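PDB 6WH7: penaeus monodon metallodensovirus major capsid protein from Penaeus monodon metallodensovirus, which probably builds the icosahedral shell of a shrimp densovirus, sixty copies of its jelly-roll chain making the capsid that would enclose the viral genome. Local coordinates for residues C116-T122 and F299-E305; M157-D163 and F205-W211. One frame throughout, in Å; residues are numbered along the deposited sequence.

Contacts 1 and 2 are both buried, and both are antiparallel strand pairs, but they share no strand. Contact 1 joins strands 118-135 and 287-302 of one jelly-roll sheet. Contact 2 joins 157-162 and 207-211 of the facing sheet. Their centres lie 35 Å apart, on opposite sides of the chain's centre, and their nearest atoms are about 17 Å apart. In sequence, contact 2 is nested inside the loop closed by contact 1. Contact 1 is rich in charge, with two salt bridges and a lysine over a tryptophan. Contact 2 has a regular backbone ladder, apolar pairs, amide bonds to a serine and an aspartate, and no salt bridge across it; its sheet continues into another subunit.

Contact 1. Residues C116-T122 and F299-E305; sequences CKAHRPT and FEFRLWE
Arg120 and Glu300 lie side by side and point the same way, forming a salt bridge. Arg120 NH2 reaches Glu300 OE1 at 2.5 Å. The oxygen sits close to the guanidinium plane and is met nearly along its own C-O axis. The guanidinium and carboxylate planes are turned 54° apart. The Arg120 chain is extended to CD and bends at chi3 (61°), which brings NE to the same oxygen in a second, weak bond. The Thr122 side chain crosses that of Glu300 at about a right angle, its CG2 3.4 Å from Glu300 CD. Trp229 makes a cation-pi contact with the arginine.

These residues belong to strands 118-135 and 287-302, neighbours in the BIDG sheet of the parvoviral jelly roll, where they correspond to D and I. Arg120 and Glu300 form a hydrogen-bonded antiparallel pair. His119 and Phe301 form a non-hydrogen-bonded pair on the other face. A classic beta bulge follows, in which Lys117 N and Ala118 N both give weak bonds to Arg302 O.

At the bulge, Lys117 lies over one face of Trp304. Its CB is 3.8 Å from the centroid of the six-membered ring of Trp304, only 13° off the normal, a CH-pi contact. The indole NE1 bonds to Ala115 O. The lysine chain then crosses Glu305 at about a right angle, and Lys117 NZ forms a salt bridge to Glu305 OE2 at 3.2 Å. Asp323 also holds NZ, and Arg352 of a neighbouring subunit holds OE2, so the charges link up at a subunit interface.

Cys116 SG approaches the Phe301 ring obliquely, 4.2 Å from its centroid. Met112 of another subunit packs on both residues.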
loop_
_atom_site.group_PDB
_atom_site.type_symbol
_atom_site.label_atom_id
_atom_site.label_comp_id
_atom_site.label_asym_id
_atom_site.label_seq_id
_atom_site.Cartn_x
_atom_site.Cartn_y
_atom_site.Cartn_z
ATOM N N CYS A 116 86.031 -45.256 -0.225
ATOM C CA CYS A 116 84.722 -45.393 -0.833
ATOM C C CYS A 116 84.825 -46.229 -2.098
ATOM O O CYS A 116 85.910 -46.460 -2.631
ATOM C CB CYS A 116 84.150 -44.026 -1.173
ATOM S SG CYS A 116 84.056 -42.926 0.216
ATOM N N LYS A 117 83.680 -46.710 -2.572
ATOM C CA LYS A 117 83.696 -47.363 -3.871
ATOM C C LYS A 117 83.958 -46.355 -4.978
ATOM O O LYS A 117 84.759 -46.609 -5.885
ATOM C CB LYS A 117 82.389 -48.097 -4.133
ATOM C CG LYS A 117 82.490 -48.901 -5.394
ATOM C CD LYS A 117 81.264 -49.675 -5.714
ATOM C CE LYS A 117 81.446 -50.309 -7.060
ATOM N NZ LYS A 117 82.598 -51.244 -7.049
ATOM N N ALA A 118 83.304 -45.203 -4.910
ATOM C CA ALA A 118 83.399 -44.179 -5.931
ATOM C C ALA A 118 83.367 -42.814 -5.276
ATOM O O ALA A 118 82.807 -42.643 -4.194
ATOM C CB ALA A 118 82.255 -44.283 -6.926
ATOM N N HIS A 119 83.974 -41.842 -5.946
ATOM C CA HIS A 119 83.931 -40.462 -5.501
ATOM C C HIS A 119 83.938 -39.568 -6.723
ATOM O O HIS A 119 84.413 -39.955 -7.789
ATOM C CB HIS A 119 85.104 -40.117 -4.582
ATOM C CG HIS A 119 86.438 -40.263 -5.232
ATOM N ND1 HIS A 119 86.980 -39.297 -6.044
ATOM C CD2 HIS A 119 87.330 -41.277 -5.209
ATOM C CE1 HIS A 119 88.156 -39.703 -6.481
ATOM N NE2 HIS A 119 88.392 -40.902 -5.989
ATOM N N ARG A 120 83.383 -38.376 -6.563
ATOM C CA ARG A 120 83.257 -37.508 -7.691
ATOM C C ARG A 120 83.445 -36.064 -7.252
ATOM O O ARG A 120 82.929 -35.678 -6.198
ATOM C CB ARG A 120 81.885 -37.743 -8.320
ATOM C CG ARG A 120 81.579 -36.931 -9.497
ATOM C CD ARG A 120 80.346 -37.446 -10.168
ATOM N NE ARG A 120 79.156 -37.421 -9.344
ATOM C CZ ARG A 120 78.036 -38.036 -9.684
ATOM N NH1 ARG A 120 77.979 -38.699 -10.822
ATOM N NH2 ARG A 120 76.976 -37.978 -8.899
ATOM N N PRO A 121 84.160 -35.252 -8.033
ATOM C CA PRO A 121 84.561 -33.927 -7.541
ATOM C C PRO A 121 83.461 -32.882 -7.469
ATOM O O PRO A 121 83.621 -31.937 -6.695
ATOM C CB PRO A 121 85.649 -33.513 -8.534
ATOM C CG PRO A 121 86.187 -34.774 -9.020
ATOM C CD PRO A 121 85.012 -35.678 -9.148
ATOM N N THR A 122 82.414 -32.957 -8.290
ATOM C CA THR A 122 81.339 -31.960 -8.338
ATOM C C THR A 122 81.852 -30.524 -8.273
ATOM O O THR A 122 82.795 -30.174 -8.982
ATOM C CB THR A 122 80.307 -32.186 -7.237
ATOM O OG1 THR A 122 80.912 -32.020 -5.961
ATOM C CG2 THR A 122 79.763 -33.573 -7.332
ATOM N N PHE A 299 83.002 -32.939 -2.700
ATOM C CA PHE A 299 82.961 -34.276 -3.269
ATOM C C PHE A 299 81.631 -34.962 -3.023
ATOM O O PHE A 299 81.002 -34.779 -1.982
ATOM C CB PHE A 299 84.076 -35.142 -2.703
ATOM C CG PHE A 299 85.428 -34.783 -3.196
ATOM C CD1 PHE A 299 85.908 -35.326 -4.364
ATOM C CD2 PHE A 299 86.225 -33.919 -2.488
ATOM C CE1 PHE A 299 87.152 -35.014 -4.813
ATOM C CE2 PHE A 299 87.468 -33.608 -2.936
ATOM C CZ PHE A 299 87.934 -34.156 -4.100
ATOM N N GLU A 300 81.201 -35.740 -4.001
ATOM C CA GLU A 300 80.197 -36.767 -3.798
ATOM C C GLU A 300 80.893 -38.112 -3.751
ATOM O O GLU A 300 81.775 -38.389 -4.562
ATOM C CB GLU A 300 79.157 -36.774 -4.912
ATOM C CG GLU A 300 78.242 -35.593 -4.913
ATOM C CD GLU A 300 77.295 -35.613 -6.083
ATOM O OE1 GLU A 300 77.486 -36.447 -6.987
ATOM O OE2 GLU A 300 76.356 -34.795 -6.097
ATOM N N PHE A 301 80.508 -38.944 -2.799
ATOM C CA PHE A 301 81.028 -40.294 -2.767
ATOM C C PHE A 301 79.886 -41.273 -2.588
ATOM O O PHE A 301 78.749 -40.908 -2.292
ATOM C CB PHE A 301 82.094 -40.478 -1.685
ATOM C CG PHE A 301 81.624 -40.201 -0.296
ATOM C CD1 PHE A 301 81.158 -41.218 0.504
ATOM C CD2 PHE A 301 81.664 -38.921 0.216
ATOM C CE1 PHE A 301 80.750 -40.965 1.782
ATOM C CE2 PHE A 301 81.247 -38.665 1.491
ATOM C CZ PHE A 301 80.796 -39.683 2.277
ATOM N N ARG A 302 80.215 -42.535 -2.806
ATOM C CA ARG A 302 79.233 -43.593 -2.897
ATOM C C ARG A 302 79.854 -44.852 -2.318
ATOM O O ARG A 302 81.061 -45.066 -2.428
ATOM C CB ARG A 302 78.784 -43.750 -4.350
ATOM C CG ARG A 302 77.940 -44.927 -4.627
ATOM C CD ARG A 302 77.465 -44.935 -6.055
ATOM N NE ARG A 302 76.310 -44.080 -6.271
ATOM C CZ ARG A 302 75.735 -43.903 -7.451
ATOM N NH1 ARG A 302 76.233 -44.487 -8.521
ATOM N NH2 ARG A 302 74.670 -43.136 -7.563
ATOM N N LEU A 303 79.027 -45.666 -1.675
ATOM C CA LEU A 303 79.513 -46.761 -0.855
ATOM C C LEU A 303 79.502 -48.078 -1.612
ATOM O O LEU A 303 79.100 -48.170 -2.771
ATOM C CB LEU A 303 78.685 -46.894 0.416
ATOM C CG LEU A 303 78.732 -45.651 1.282
ATOM C CD1 LEU A 303 78.025 -45.867 2.575
ATOM C CD2 LEU A 303 80.117 -45.298 1.510
ATOM N N TRP A 304 79.948 -49.115 -0.919
ATOM C CA TRP A 304 80.114 -50.450 -1.455
ATOM C C TRP A 304 78.782 -51.180 -1.566
ATOM O O TRP A 304 77.774 -50.794 -0.972
ATOM C CB TRP A 304 81.082 -51.232 -0.583
ATOM C CG TRP A 304 82.415 -50.603 -0.579
ATOM C CD1 TRP A 304 82.912 -49.760 0.356
ATOM C CD2 TRP A 304 83.416 -50.725 -1.586
ATOM N NE1 TRP A 304 84.173 -49.367 0.013
ATOM C CE2 TRP A 304 84.505 -49.946 -1.181
ATOM C CE3 TRP A 304 83.502 -51.429 -2.784
ATOM C CZ2 TRP A 304 85.664 -49.847 -1.929
ATOM C CZ3 TRP A 304 84.649 -51.328 -3.521
ATOM C CH2 TRP A 304 85.715 -50.547 -3.095
ATOM N N GLU A 305 78.791 -52.243 -2.364
ATOM C CA GLU A 305 77.603 -53.057 -2.563
ATOM C C GLU A 305 77.151 -53.700 -1.263
ATOM O O GLU A 305 77.963 -54.158 -0.459
ATOM C CB GLU A 305 77.880 -54.148 -3.591
ATOM C CG GLU A 305 78.181 -53.639 -4.967
ATOM C CD GLU A 305 79.634 -53.282 -5.146
ATOM O OE1 GLU A 305 80.407 -53.400 -4.178
ATOM O OE2 GLU A 305 80.005 -52.879 -6.259
#

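Contact 2. Residues M157-D163 and F205-W211; sequences MIHSIDD and FNKNRYW
Phe205 packs its ring beside Ser160 and Asp162. Its CB starts 3.9 Å from Ser160 CB, and its CG is 4.0 Å from the same atom. The ring is set with CG beside the backbone N (chi1 -67°), and its two flanks meet different neighbours. On the CD2 flank, Phe205 CD2 lies 3.3 Å and CE2 4.2 Å from Ser160 CB, with Ser160 OG at the ring edge. On the CD1-CE1 flank, Phe205 CD1 meets Asp162 CG at 3.4 Å, and Phe205 CE1 meets Asp162 OD2 at 3.3 Å. The carboxylate and ring planes are 43° apart. The same carboxylate accepts the backbone N-H groups of Cys166 and Leu167. Tyr272 stacks on the Phe205 ring.

Ser160 OG gives its proton to Asn208 OD1, in the plane of that carbonyl. Next to it, Ile158 CG1 touches Tyr210 CD1 at 3.4 Å, the two side chains running side by side. On the other face of the sheet, Met157 CE comes to the edge of the Trp211 ring, 3.5 Å from Trp211 CE3. This pair faces Leu131 of strand 118-135, in the opposite sheet.

Backbone bonds pair Met157 with Trp211, His159 with Arg209 and Ile161 with Lys207. Arg209 and Tyr210 also pair with a strand of another subunit. The arrangement is that of adjacent strands E and F in the CHEF sheet of a viral jelly roll, F being outermost within the chain.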
loop_
_atom_site.group_PDB
_atom_site.type_symbol
_atom_site.label_atom_id
_atom_site.label_comp_id
_atom_site.label_asym_id
_atom_site.label_seq_id
_atom_site.Cartn_x
_atom_site.Cartn_y
_atom_site.Cartn_z
ATOM N N MET A 157 95.223 -4.928 -7.323
ATOM C CA MET A 157 95.696 -6.142 -7.960
ATOM C C MET A 157 94.639 -6.593 -8.949
ATOM O O MET A 157 93.446 -6.575 -8.643
ATOM C CB MET A 157 95.985 -7.241 -6.939
ATOM C CG MET A 157 96.516 -8.512 -7.560
ATOM S SD MET A 157 96.950 -9.761 -6.360
ATOM C CE MET A 157 95.329 -10.257 -5.822
ATOM N N ILE A 158 95.073 -6.974 -10.139
ATOM C CA ILE A 158 94.158 -7.325 -11.213
ATOM C C ILE A 158 93.939 -8.827 -11.183
ATOM O O ILE A 158 94.891 -9.598 -11.316
ATOM C CB ILE A 158 94.707 -6.881 -12.574
ATOM C CG1 ILE A 158 94.977 -5.386 -12.571
ATOM C CG2 ILE A 158 93.714 -7.196 -13.656
ATOM C CD1 ILE A 158 95.717 -4.913 -13.770
ATOM N N HIS A 159 92.696 -9.246 -11.003
ATOM C CA HIS A 159 92.328 -10.636 -11.204
ATOM C C HIS A 159 91.785 -10.775 -12.614
ATOM O O HIS A 159 90.800 -10.126 -12.969
ATOM C CB HIS A 159 91.280 -11.109 -10.209
ATOM C CG HIS A 159 90.986 -12.568 -10.323
ATOM N ND1 HIS A 159 91.840 -13.533 -9.847
ATOM C CD2 HIS A 159 89.997 -13.226 -10.966
ATOM C CE1 HIS A 159 91.350 -14.726 -10.124
ATOM N NE2 HIS A 159 90.234 -14.568 -10.807
ATOM N N SER A 160 92.413 -11.625 -13.407
ATOM C CA SER A 160 92.046 -11.799 -14.798
ATOM C C SER A 160 91.507 -13.201 -15.009
ATOM O O SER A 160 92.121 -14.177 -14.578
ATOM C CB SER A 160 93.248 -11.556 -15.701
ATOM O OG SER A 160 93.711 -10.228 -15.576
ATOM N N ILE A 161 90.355 -13.293 -15.656
ATOM C CA ILE A 161 89.802 -14.554 -16.118
ATOM C C ILE A 161 89.920 -14.566 -17.629
ATOM O O ILE A 161 89.448 -13.640 -18.295
ATOM C CB ILE A 161 88.339 -14.727 -15.690
ATOM C CG1 ILE A 161 88.223 -14.769 -14.174
ATOM C CG2 ILE A 161 87.778 -15.984 -16.276
ATOM C CD1 ILE A 161 86.816 -14.757 -13.702
ATOM N N ASP A 162 90.531 -15.602 -18.177
ATOM C CA ASP A 162 90.747 -15.651 -19.613
ATOM C C ASP A 162 89.664 -16.550 -20.190
ATOM O O ASP A 162 89.821 -17.767 -20.266
ATOM C CB ASP A 162 92.142 -16.184 -19.902
ATOM C CG ASP A 162 92.523 -16.053 -21.340
ATOM O OD1 ASP A 162 91.759 -15.434 -22.103
ATOM O OD2 ASP A 162 93.592 -16.569 -21.709
ATOM N N ASP A 163 88.594 -15.924 -20.667
ATOM C CA ASP A 163 87.435 -16.597 -21.233
ATOM C C ASP A 163 87.620 -16.909 -22.702
ATOM O O ASP A 163 87.239 -17.987 -23.166
ATOM C CB ASP A 163 86.197 -15.733 -21.033
ATOM C CG ASP A 163 85.752 -15.693 -19.597
ATOM O OD1 ASP A 163 86.111 -16.620 -18.849
ATOM O OD2 ASP A 163 85.063 -14.729 -19.208
ATOM N N PHE A 205 93.096 -10.189 -21.564
ATOM C CA PHE A 205 92.126 -11.065 -20.924
ATOM C C PHE A 205 90.753 -10.413 -20.865
ATOM O O PHE A 205 90.625 -9.211 -20.630
ATOM C CB PHE A 205 92.610 -11.442 -19.531
ATOM C CG PHE A 205 93.833 -12.303 -19.542
ATOM C CD1 PHE A 205 94.066 -13.165 -20.584
ATOM C CD2 PHE A 205 94.784 -12.197 -18.554
ATOM C CE1 PHE A 205 95.192 -13.941 -20.610
ATOM C CE2 PHE A 205 95.916 -12.964 -18.582
ATOM C CZ PHE A 205 96.119 -13.839 -19.608
ATOM N N ASN A 206 89.725 -11.220 -21.114
ATOM C CA ASN A 206 88.349 -10.755 -21.143
ATOM C C ASN A 206 87.922 -10.111 -19.837
ATOM O O ASN A 206 87.718 -8.898 -19.773
ATOM C CB ASN A 206 87.409 -11.914 -21.461
ATOM C CG ASN A 206 85.986 -11.468 -21.615
ATOM O OD1 ASN A 206 85.713 -10.381 -22.105
ATOM N ND2 ASN A 206 85.065 -12.285 -21.145
ATOM N N LYS A 207 87.773 -10.917 -18.794
ATOM C CA LYS A 207 87.303 -10.432 -17.506
ATOM C C LYS A 207 88.505 -10.067 -16.656
ATOM O O LYS A 207 89.335 -10.924 -16.348
ATOM C CB LYS A 207 86.450 -11.480 -16.800
ATOM C CG LYS A 207 85.165 -11.797 -17.514
ATOM C CD LYS A 207 84.336 -12.792 -16.737
ATOM C CE LYS A 207 83.766 -12.154 -15.490
ATOM N NZ LYS A 207 82.787 -11.090 -15.828
ATOM N N ASN A 208 88.605 -8.797 -16.294
ATOM C CA ASN A 208 89.686 -8.302 -15.457
ATOM C C ASN A 208 89.049 -7.522 -14.325
ATOM O O ASN A 208 88.441 -6.479 -14.564
ATOM C CB ASN A 208 90.632 -7.412 -16.250
ATOM C CG ASN A 208 91.319 -8.145 -17.353
ATOM O OD1 ASN A 208 92.266 -8.885 -17.125
ATOM N ND2 ASN A 208 90.848 -7.946 -18.568
ATOM N N ARG A 209 89.183 -8.010 -13.104
ATOM C CA ARG A 209 88.718 -7.292 -11.927
ATOM C C ARG A 209 89.892 -6.551 -11.321
ATOM O O ARG A 209 90.919 -7.160 -11.024
ATOM C CB ARG A 209 88.108 -8.241 -10.903
ATOM C CG ARG A 209 86.811 -8.843 -11.342
ATOM C CD ARG A 209 86.294 -9.837 -10.337
ATOM N NE ARG A 209 85.026 -10.399 -10.773
ATOM C CZ ARG A 209 84.920 -11.384 -11.651
ATOM N NH1 ARG A 209 86.006 -11.910 -12.186
ATOM N NH2 ARG A 209 83.730 -11.839 -12.002
ATOM N N TYR A 210 89.750 -5.244 -11.143
ATOM C CA TYR A 210 90.744 -4.485 -10.402
ATOM C C TYR A 210 90.315 -4.522 -8.950
ATOM O O TYR A 210 89.295 -3.939 -8.581
ATOM C CB TYR A 210 90.886 -3.050 -10.896
ATOM C CG TYR A 210 91.339 -2.907 -12.324
ATOM C CD1 TYR A 210 91.908 -3.960 -13.000
ATOM C CD2 TYR A 210 91.346 -1.676 -12.936
ATOM C CE1 TYR A 210 92.351 -3.824 -14.287
ATOM C CE2 TYR A 210 91.806 -1.518 -14.222
ATOM C CZ TYR A 210 92.309 -2.596 -14.892
ATOM O OH TYR A 210 92.772 -2.451 -16.174
ATOM N N TRP A 211 91.093 -5.204 -8.131
ATOM C CA TRP A 211 90.680 -5.550 -6.787
ATOM C C TRP A 211 91.542 -4.773 -5.813
ATOM O O TRP A 211 92.771 -4.822 -5.884
ATOM C CB TRP A 211 90.754 -7.062 -6.595
ATOM C CG TRP A 211 90.322 -7.579 -5.281
ATOM C CD1 TRP A 211 89.108 -7.422 -4.707
ATOM C CD2 TRP A 211 91.015 -8.537 -4.480
ATOM N NE1 TRP A 211 89.036 -8.119 -3.534
ATOM C CE2 TRP A 211 90.195 -8.827 -3.382
ATOM C CE3 TRP A 211 92.267 -9.151 -4.564
ATOM C CZ2 TRP A 211 90.588 -9.694 -2.374
ATOM C CZ3 TRP A 211 92.646 -10.012 -3.569
ATOM C CH2 TRP A 211 91.818 -10.275 -2.485
#